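PDB 3T33: G protein coupled receptor from Arabidopsis thaliana, which is a zinc-binding member of the LanC-like protein family that may play a role in abscisic acid signalling. Local coordinates for residues A[284-289]-A[327-332]; A[320-325]-A[360-365]. One frame throughout, in Å; residues are numbered along the deposited sequence.

Contact 1. Residues A[284-289]-A[327-332]; sequences LVHWCH and LKRVGI. With ZN (zinc ion), chain B.
Val-285 meets Leu-327 where two loops converge beside the zinc site of the LanC-like alpha/alpha-toroid. Both methyls of Leu-327 pack against the carbonyl oxygen of Val-285, CD2 lying 3.3 Å from O and CD1 a little further away. At His-286, CG lies beside the backbone N (chi1 -62°), and the end of the imidazole comes close to the second loop, with CB of Leu-284 over the centre of one face. Leu-327 CD2 packs against its ND1 at 3.6 Å; this nitrogen is buried and has no polar partner. At the far end of the ring the extended chain of Arg-329 delivers its guanidinium, but NH1 stays 3.8 Å from NE2, too long for a hydrogen bond, and the two planes are inclined by 41°. The His-286 ring also meets that of the zinc ligand His-334. Trp-287 is tied to Ile-332 through a water bridge: its N donates to a water 3.0 Å away, and the same water donates to Ile-332 O over 2.8 Å. Phe-410 stacks on the indole of Trp-287. Next comes the metal ligand itself, Cys-288, which shares the zinc with Cys-333 and His-334, the residues directly following Ile-332. Its sulfur sits between its own backbone N and carbonyl carbon (chi1 56°), and SG binds the zinc ion at 2.2 Å.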
loop_
_atom_site.group_PDB
_atom_site.type_symbol
_atom_site.label_atom_id
_atom_site.label_comp_id
_atom_site.label_asym_id
_atom_site.label_seq_id
_atom_site.Cartn_x
_atom_site.Cartn_y
_atom_site.Cartn_z
ATOM N N LEU A 284 -3.537 3.260 -17.268
ATOM C CA LEU A 284 -3.403 3.346 -15.806
ATOM C C LEU A 284 -2.093 2.781 -15.220
ATOM O O LEU A 284 -1.730 1.627 -15.461
ATOM C CB LEU A 284 -4.635 2.724 -15.111
ATOM C CG LEU A 284 -5.988 3.373 -15.511
ATOM C CD1 LEU A 284 -7.151 2.743 -14.795
ATOM C CD2 LEU A 284 -6.050 4.935 -15.397
ATOM N N VAL A 285 -1.390 3.609 -14.450
ATOM C CA VAL A 285 -0.129 3.181 -13.776
ATOM C C VAL A 285 -0.303 3.494 -12.290
ATOM O O VAL A 285 0.211 4.492 -11.792
ATOM C CB VAL A 285 1.101 3.905 -14.383
ATOM C CG1 VAL A 285 2.424 3.433 -13.728
ATOM C CG2 VAL A 285 1.145 3.709 -15.905
ATOM N N HIS A 286 -1.111 2.688 -11.605
ATOM C CA HIS A 286 -1.567 3.014 -10.229
ATOM C C HIS A 286 -1.274 1.795 -9.408
ATOM O O HIS A 286 -1.098 0.706 -9.966
ATOM C CB HIS A 286 -3.101 3.130 -10.127
ATOM C CG HIS A 286 -3.735 4.209 -10.960
ATOM N ND1 HIS A 286 -3.020 5.230 -11.561
ATOM C CD2 HIS A 286 -5.047 4.469 -11.209
ATOM C CE1 HIS A 286 -3.866 6.050 -12.184
ATOM N NE2 HIS A 286 -5.099 5.633 -11.947
ATOM N N TRP A 287 -1.231 1.977 -8.088
ATOM C CA TRP A 287 -1.346 0.860 -7.181
ATOM C C TRP A 287 -2.646 0.138 -7.559
ATOM O O TRP A 287 -2.661 -1.059 -7.653
ATOM C CB TRP A 287 -1.527 1.343 -5.743
ATOM C CG TRP A 287 -1.782 0.209 -4.847
ATOM C CD1 TRP A 287 -0.906 -0.773 -4.527
ATOM C CD2 TRP A 287 -3.012 -0.121 -4.194
ATOM N NE1 TRP A 287 -1.494 -1.676 -3.681
ATOM C CE2 TRP A 287 -2.796 -1.311 -3.476
ATOM C CE3 TRP A 287 -4.283 0.466 -4.164
ATOM C CZ2 TRP A 287 -3.810 -1.946 -2.715
ATOM C CZ3 TRP A 287 -5.281 -0.147 -3.392
ATOM C CH2 TRP A 287 -5.031 -1.331 -2.671
ATOM N N CYS A 288 -3.758 0.861 -7.677
ATOM C CA CYS A 288 -5.051 0.168 -7.797
ATOM C C CYS A 288 -5.114 -0.608 -9.103
ATOM O O CYS A 288 -5.466 -1.777 -9.083
ATOM C CB CYS A 288 -6.266 1.064 -7.513
ATOM S SG CYS A 288 -6.347 2.484 -8.511
ATOM N N HIS A 289 -4.660 -0.017 -10.200
ATOM C CA HIS A 289 -4.595 -0.705 -11.505
ATOM C C HIS A 289 -3.270 -0.391 -12.192
ATOM O O HIS A 289 -2.855 0.771 -12.268
ATOM C CB HIS A 289 -5.716 -0.206 -12.440
ATOM C CG HIS A 289 -7.099 -0.285 -11.844
ATOM N ND1 HIS A 289 -7.772 -1.481 -11.668
ATOM C CD2 HIS A 289 -7.936 0.694 -11.404
ATOM C CE1 HIS A 289 -8.952 -1.228 -11.125
ATOM N NE2 HIS A 289 -9.080 0.081 -10.954
ATOM N N LEU A 327 2.539 10.357 -11.377
ATOM C CA LEU A 327 1.155 10.719 -11.602
ATOM C C LEU A 327 0.846 12.152 -11.191
ATOM O O LEU A 327 1.434 12.657 -10.233
ATOM C CB LEU A 327 0.299 9.773 -10.743
ATOM C CG LEU A 327 -0.272 8.449 -11.275
ATOM C CD1 LEU A 327 0.355 7.985 -12.571
ATOM C CD2 LEU A 327 -0.360 7.349 -10.247
ATOM N N LYS A 328 -0.143 12.765 -11.838
ATOM C CA LYS A 328 -0.618 14.095 -11.448
ATOM C C LYS A 328 -1.611 14.057 -10.276
ATOM O O LYS A 328 -2.532 14.872 -10.202
ATOM C CB LYS A 328 -1.247 14.809 -12.646
ATOM C CG LYS A 328 -0.323 14.942 -13.845
ATOM C CD LYS A 328 -0.789 16.042 -14.784
ATOM C CE LYS A 328 -0.348 15.775 -16.213
ATOM N NZ LYS A 328 0.169 17.005 -16.875
ATOM N N ARG A 329 -1.409 13.108 -9.367
ATOM C CA ARG A 329 -2.218 12.947 -8.161
ATOM C C ARG A 329 -1.279 12.587 -7.034
ATOM O O ARG A 329 -0.264 11.895 -7.246
ATOM C CB ARG A 329 -3.138 11.793 -8.371
ATOM C CG ARG A 329 -3.838 11.900 -9.680
ATOM C CD ARG A 329 -4.591 10.710 -9.963
ATOM N NE ARG A 329 -5.350 10.945 -11.176
ATOM C CZ ARG A 329 -6.291 10.138 -11.621
ATOM N NH1 ARG A 329 -6.567 9.040 -10.932
ATOM N NH2 ARG A 329 -6.935 10.429 -12.747
ATOM N N VAL A 330 -1.635 13.019 -5.831
ATOM C CA VAL A 330 -0.722 13.052 -4.718
ATOM C C VAL A 330 -0.649 11.700 -3.978
ATOM O O VAL A 330 0.379 11.398 -3.371
ATOM C CB VAL A 330 -1.205 14.153 -3.730
ATOM C CG1 VAL A 330 -2.489 13.671 -2.963
ATOM C CG2 VAL A 330 -0.069 14.621 -2.701
ATOM N N GLY A 331 -1.716 10.885 -4.058
ATOM C CA GLY A 331 -2.041 9.905 -3.036
ATOM C C GLY A 331 -1.476 8.502 -3.124
ATOM O O GLY A 331 -0.580 8.238 -3.886
ATOM N N ILE A 332 -2.021 7.608 -2.306
ATOM C CA ILE A 332 -1.579 6.259 -2.163
ATOM C C ILE A 332 -2.194 5.322 -3.206
ATOM O O ILE A 332 -1.445 4.615 -3.903
ATOM C CB ILE A 332 -1.889 5.768 -0.743
ATOM C CG1 ILE A 332 -0.920 6.380 0.282
ATOM C CG2 ILE A 332 -1.876 4.241 -0.643
ATOM C CD1 ILE A 332 0.506 5.873 0.239
HETATM ZN ZN ZN B . -7.001 3.820 -6.874
HETATM O O HOH W 1 -0.622 4.475 -6.572
#

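Contact 2. Residues A[320-325]-A[360-365]; sequences VVWSRG and KAFASF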
loop_
_atom_site.group_PDB
_atom_site.type_symbol
_atom_site.label_atom_id
_atom_site.label_comp_id
_atom_site.label_asym_id
_atom_site.label_seq_id
_atom_site.Cartn_x
_atom_site.Cartn_y
_atom_site.Cartn_z
ATOM N N VAL A 320 8.592 0.907 -15.672
ATOM C CA VAL A 320 7.354 1.568 -16.082
ATOM C C VAL A 320 6.918 2.636 -15.073
ATOM O O VAL A 320 6.527 3.772 -15.430
ATOM C CB VAL A 320 6.279 0.524 -16.160
ATOM C CG1 VAL A 320 4.920 1.172 -16.485
ATOM C CG2 VAL A 320 6.726 -0.550 -17.166
ATOM N N VAL A 321 6.980 2.275 -13.790
ATOM C CA VAL A 321 6.768 3.288 -12.721
ATOM C C VAL A 321 7.799 4.438 -12.797
ATOM O O VAL A 321 7.455 5.639 -12.723
ATOM C CB VAL A 321 6.760 2.619 -11.346
ATOM C CG1 VAL A 321 6.237 3.614 -10.292
ATOM C CG2 VAL A 321 5.826 1.391 -11.418
ATOM N N TRP A 322 9.062 4.095 -13.009
ATOM C CA TRP A 322 10.049 5.173 -13.086
ATOM C C TRP A 322 9.748 6.155 -14.213
ATOM O O TRP A 322 9.901 7.375 -14.021
ATOM C CB TRP A 322 11.480 4.631 -13.135
ATOM C CG TRP A 322 12.557 5.658 -13.127
ATOM C CD1 TRP A 322 13.490 5.833 -14.091
ATOM C CD2 TRP A 322 12.857 6.631 -12.093
ATOM N NE1 TRP A 322 14.319 6.865 -13.749
ATOM C CE2 TRP A 322 13.969 7.366 -12.532
ATOM C CE3 TRP A 322 12.272 6.963 -10.856
ATOM C CZ2 TRP A 322 14.555 8.422 -11.767
ATOM C CZ3 TRP A 322 12.844 8.025 -10.082
ATOM C CH2 TRP A 322 13.976 8.728 -10.550
ATOM N N SER A 323 9.300 5.686 -15.377
ATOM C CA SER A 323 9.030 6.675 -16.425
ATOM C C SER A 323 7.627 7.234 -16.455
ATOM O O SER A 323 7.434 8.398 -16.831
ATOM C CB SER A 323 9.434 6.179 -17.820
ATOM O OG SER A 323 8.460 5.303 -18.335
ATOM N N ARG A 324 6.641 6.463 -16.038
ATOM C CA ARG A 324 5.265 6.967 -16.144
ATOM C C ARG A 324 4.565 7.110 -14.787
ATOM O O ARG A 324 3.383 7.459 -14.749
ATOM C CB ARG A 324 4.440 6.049 -17.047
ATOM C CG ARG A 324 4.876 5.986 -18.549
ATOM C CD ARG A 324 4.324 4.695 -19.233
ATOM N NE ARG A 324 2.865 4.734 -19.329
ATOM C CZ ARG A 324 2.102 3.718 -19.718
ATOM N NH1 ARG A 324 2.621 2.541 -20.082
ATOM N NH2 ARG A 324 0.790 3.895 -19.763
ATOM N N GLY A 325 5.292 6.862 -13.686
ATOM C CA GLY A 325 4.671 6.644 -12.389
ATOM C C GLY A 325 4.518 7.902 -11.595
ATOM O O GLY A 325 3.924 7.907 -10.518
ATOM N N LYS A 360 13.562 8.077 -3.145
ATOM C CA LYS A 360 13.965 9.411 -2.689
ATOM C C LYS A 360 13.572 10.502 -3.697
ATOM O O LYS A 360 13.094 11.577 -3.328
ATOM C CB LYS A 360 15.476 9.386 -2.352
ATOM C CG LYS A 360 16.199 10.659 -2.212
ATOM C CD LYS A 360 17.683 10.365 -1.828
ATOM C CE LYS A 360 18.414 11.643 -1.358
ATOM N NZ LYS A 360 19.878 11.447 -1.431
ATOM N N ALA A 361 13.735 10.220 -4.980
ATOM C CA ALA A 361 13.360 11.204 -6.004
ATOM C C ALA A 361 11.843 11.434 -5.992
ATOM O O ALA A 361 11.388 12.563 -6.106
ATOM C CB ALA A 361 13.810 10.748 -7.390
ATOM N N PHE A 362 11.050 10.373 -5.840
ATOM C CA PHE A 362 9.588 10.620 -5.886
ATOM C C PHE A 362 9.184 11.385 -4.630
ATOM O O PHE A 362 8.411 12.291 -4.693
ATOM C CB PHE A 362 8.815 9.317 -6.001
ATOM C CG PHE A 362 8.537 8.877 -7.411
ATOM C CD1 PHE A 362 9.442 9.118 -8.434
ATOM C CD2 PHE A 362 7.333 8.187 -7.710
ATOM C CE1 PHE A 362 9.181 8.695 -9.747
ATOM C CE2 PHE A 362 7.063 7.747 -8.995
ATOM C CZ PHE A 362 8.007 7.993 -10.038
ATOM N N ALA A 363 9.749 11.037 -3.492
ATOM C CA ALA A 363 9.461 11.757 -2.275
ATOM C C ALA A 363 9.920 13.218 -2.325
ATOM O O ALA A 363 9.208 14.116 -1.834
ATOM C CB ALA A 363 10.069 11.063 -1.089
ATOM N N SER A 364 11.118 13.448 -2.880
ATOM C CA SER A 364 11.583 14.832 -3.081
ATOM C C SER A 364 10.708 15.597 -3.988
ATOM O O SER A 364 10.399 16.760 -3.686
ATOM C CB SER A 364 13.002 14.856 -3.605
ATOM O OG SER A 364 13.780 14.067 -2.741
ATOM N N PHE A 365 10.257 14.970 -5.085
ATOM C CA PHE A 365 9.309 15.640 -5.981
ATOM C C PHE A 365 8.090 16.132 -5.218
ATOM O O PHE A 365 7.738 17.331 -5.266
ATOM C CB PHE A 365 8.862 14.713 -7.108
ATOM C CG PHE A 365 7.857 15.368 -8.069
ATOM C CD1 PHE A 365 6.482 15.261 -7.856
ATOM C CD2 PHE A 365 8.305 16.084 -9.183
ATOM C CE1 PHE A 365 5.554 15.909 -8.737
ATOM C CE2 PHE A 365 7.395 16.710 -10.059
ATOM C CZ PHE A 365 6.030 16.621 -9.835
#
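Phe-362 reaches across from helix 353-375 and brings the rim of its ring up to Trp-322 and the backbone of 320-325. The two short helical segments run in nearly the same direction, 28° apart, but their axes are separated by 11.9 Å, a gap bridged mainly by these aromatic side chains. Starting from the helix, CB and CG of Phe-362 carry the ring outward without meeting the other segment themselves. One flank of the ring then runs along the indole: CD1 lies 3.9 Å from Trp-322 CZ3, and CE1 is 3.7 Å from Trp-322 CE3. Beyond them the tip, CZ, approaches Val-321 O at 3.6 Å, with the oxygen close to the ring plane at its edge. On the other flank CE2 comes to 3.5 Å from Gly-325 O, so the phenyl group is fitted against backbone as well as side chains. The Trp-322 and Phe-362 six-membered rings meet rim to rim, with planes only 21° apart and neither covering the other's face; this is not a stack.

The indole gets there because CG of Trp-322 stands anti to its backbone N (chi1 -176°), which carries the benzo end of the indole up to helix 353-375. Its outer edge receives the methyl of Ala-361 in the ring plane, CH2 to CB being 3.8 Å. At the other end of the indole NE1 is hydrogen-bonded to Glu-17, while Arg-358 makes a cation-pi contact. Phe-343 of helix 336-350 meets Phe-362 edge-to-face. Such near-parallel packing of successive outer helices, with an intervening helix lining the inside, is characteristic of the alpha/alpha-toroid of LanC-like proteins.

In the fold
Following the chain from the N terminus, the loop 284-289 comes first, between helices 250-265 and 291-305. The chain then passes through helices 291-305 and 308-324; 320-325 follows, before 327-332 returns to the first loop and closes contact 1. Helix 336-350 follows, and 360-365 on helix 353-375 closes contact 2. The two closures therefore cross: each begins before the other has ended. Contact 1 joins loops at the zinc site, whereas contact 2 joins helices farther out in the wall of the toroid. They touch through Val-285, whose CG1 lies 4.1 Å from Gly-325 CA, linking the metal-site loops to the helical layer.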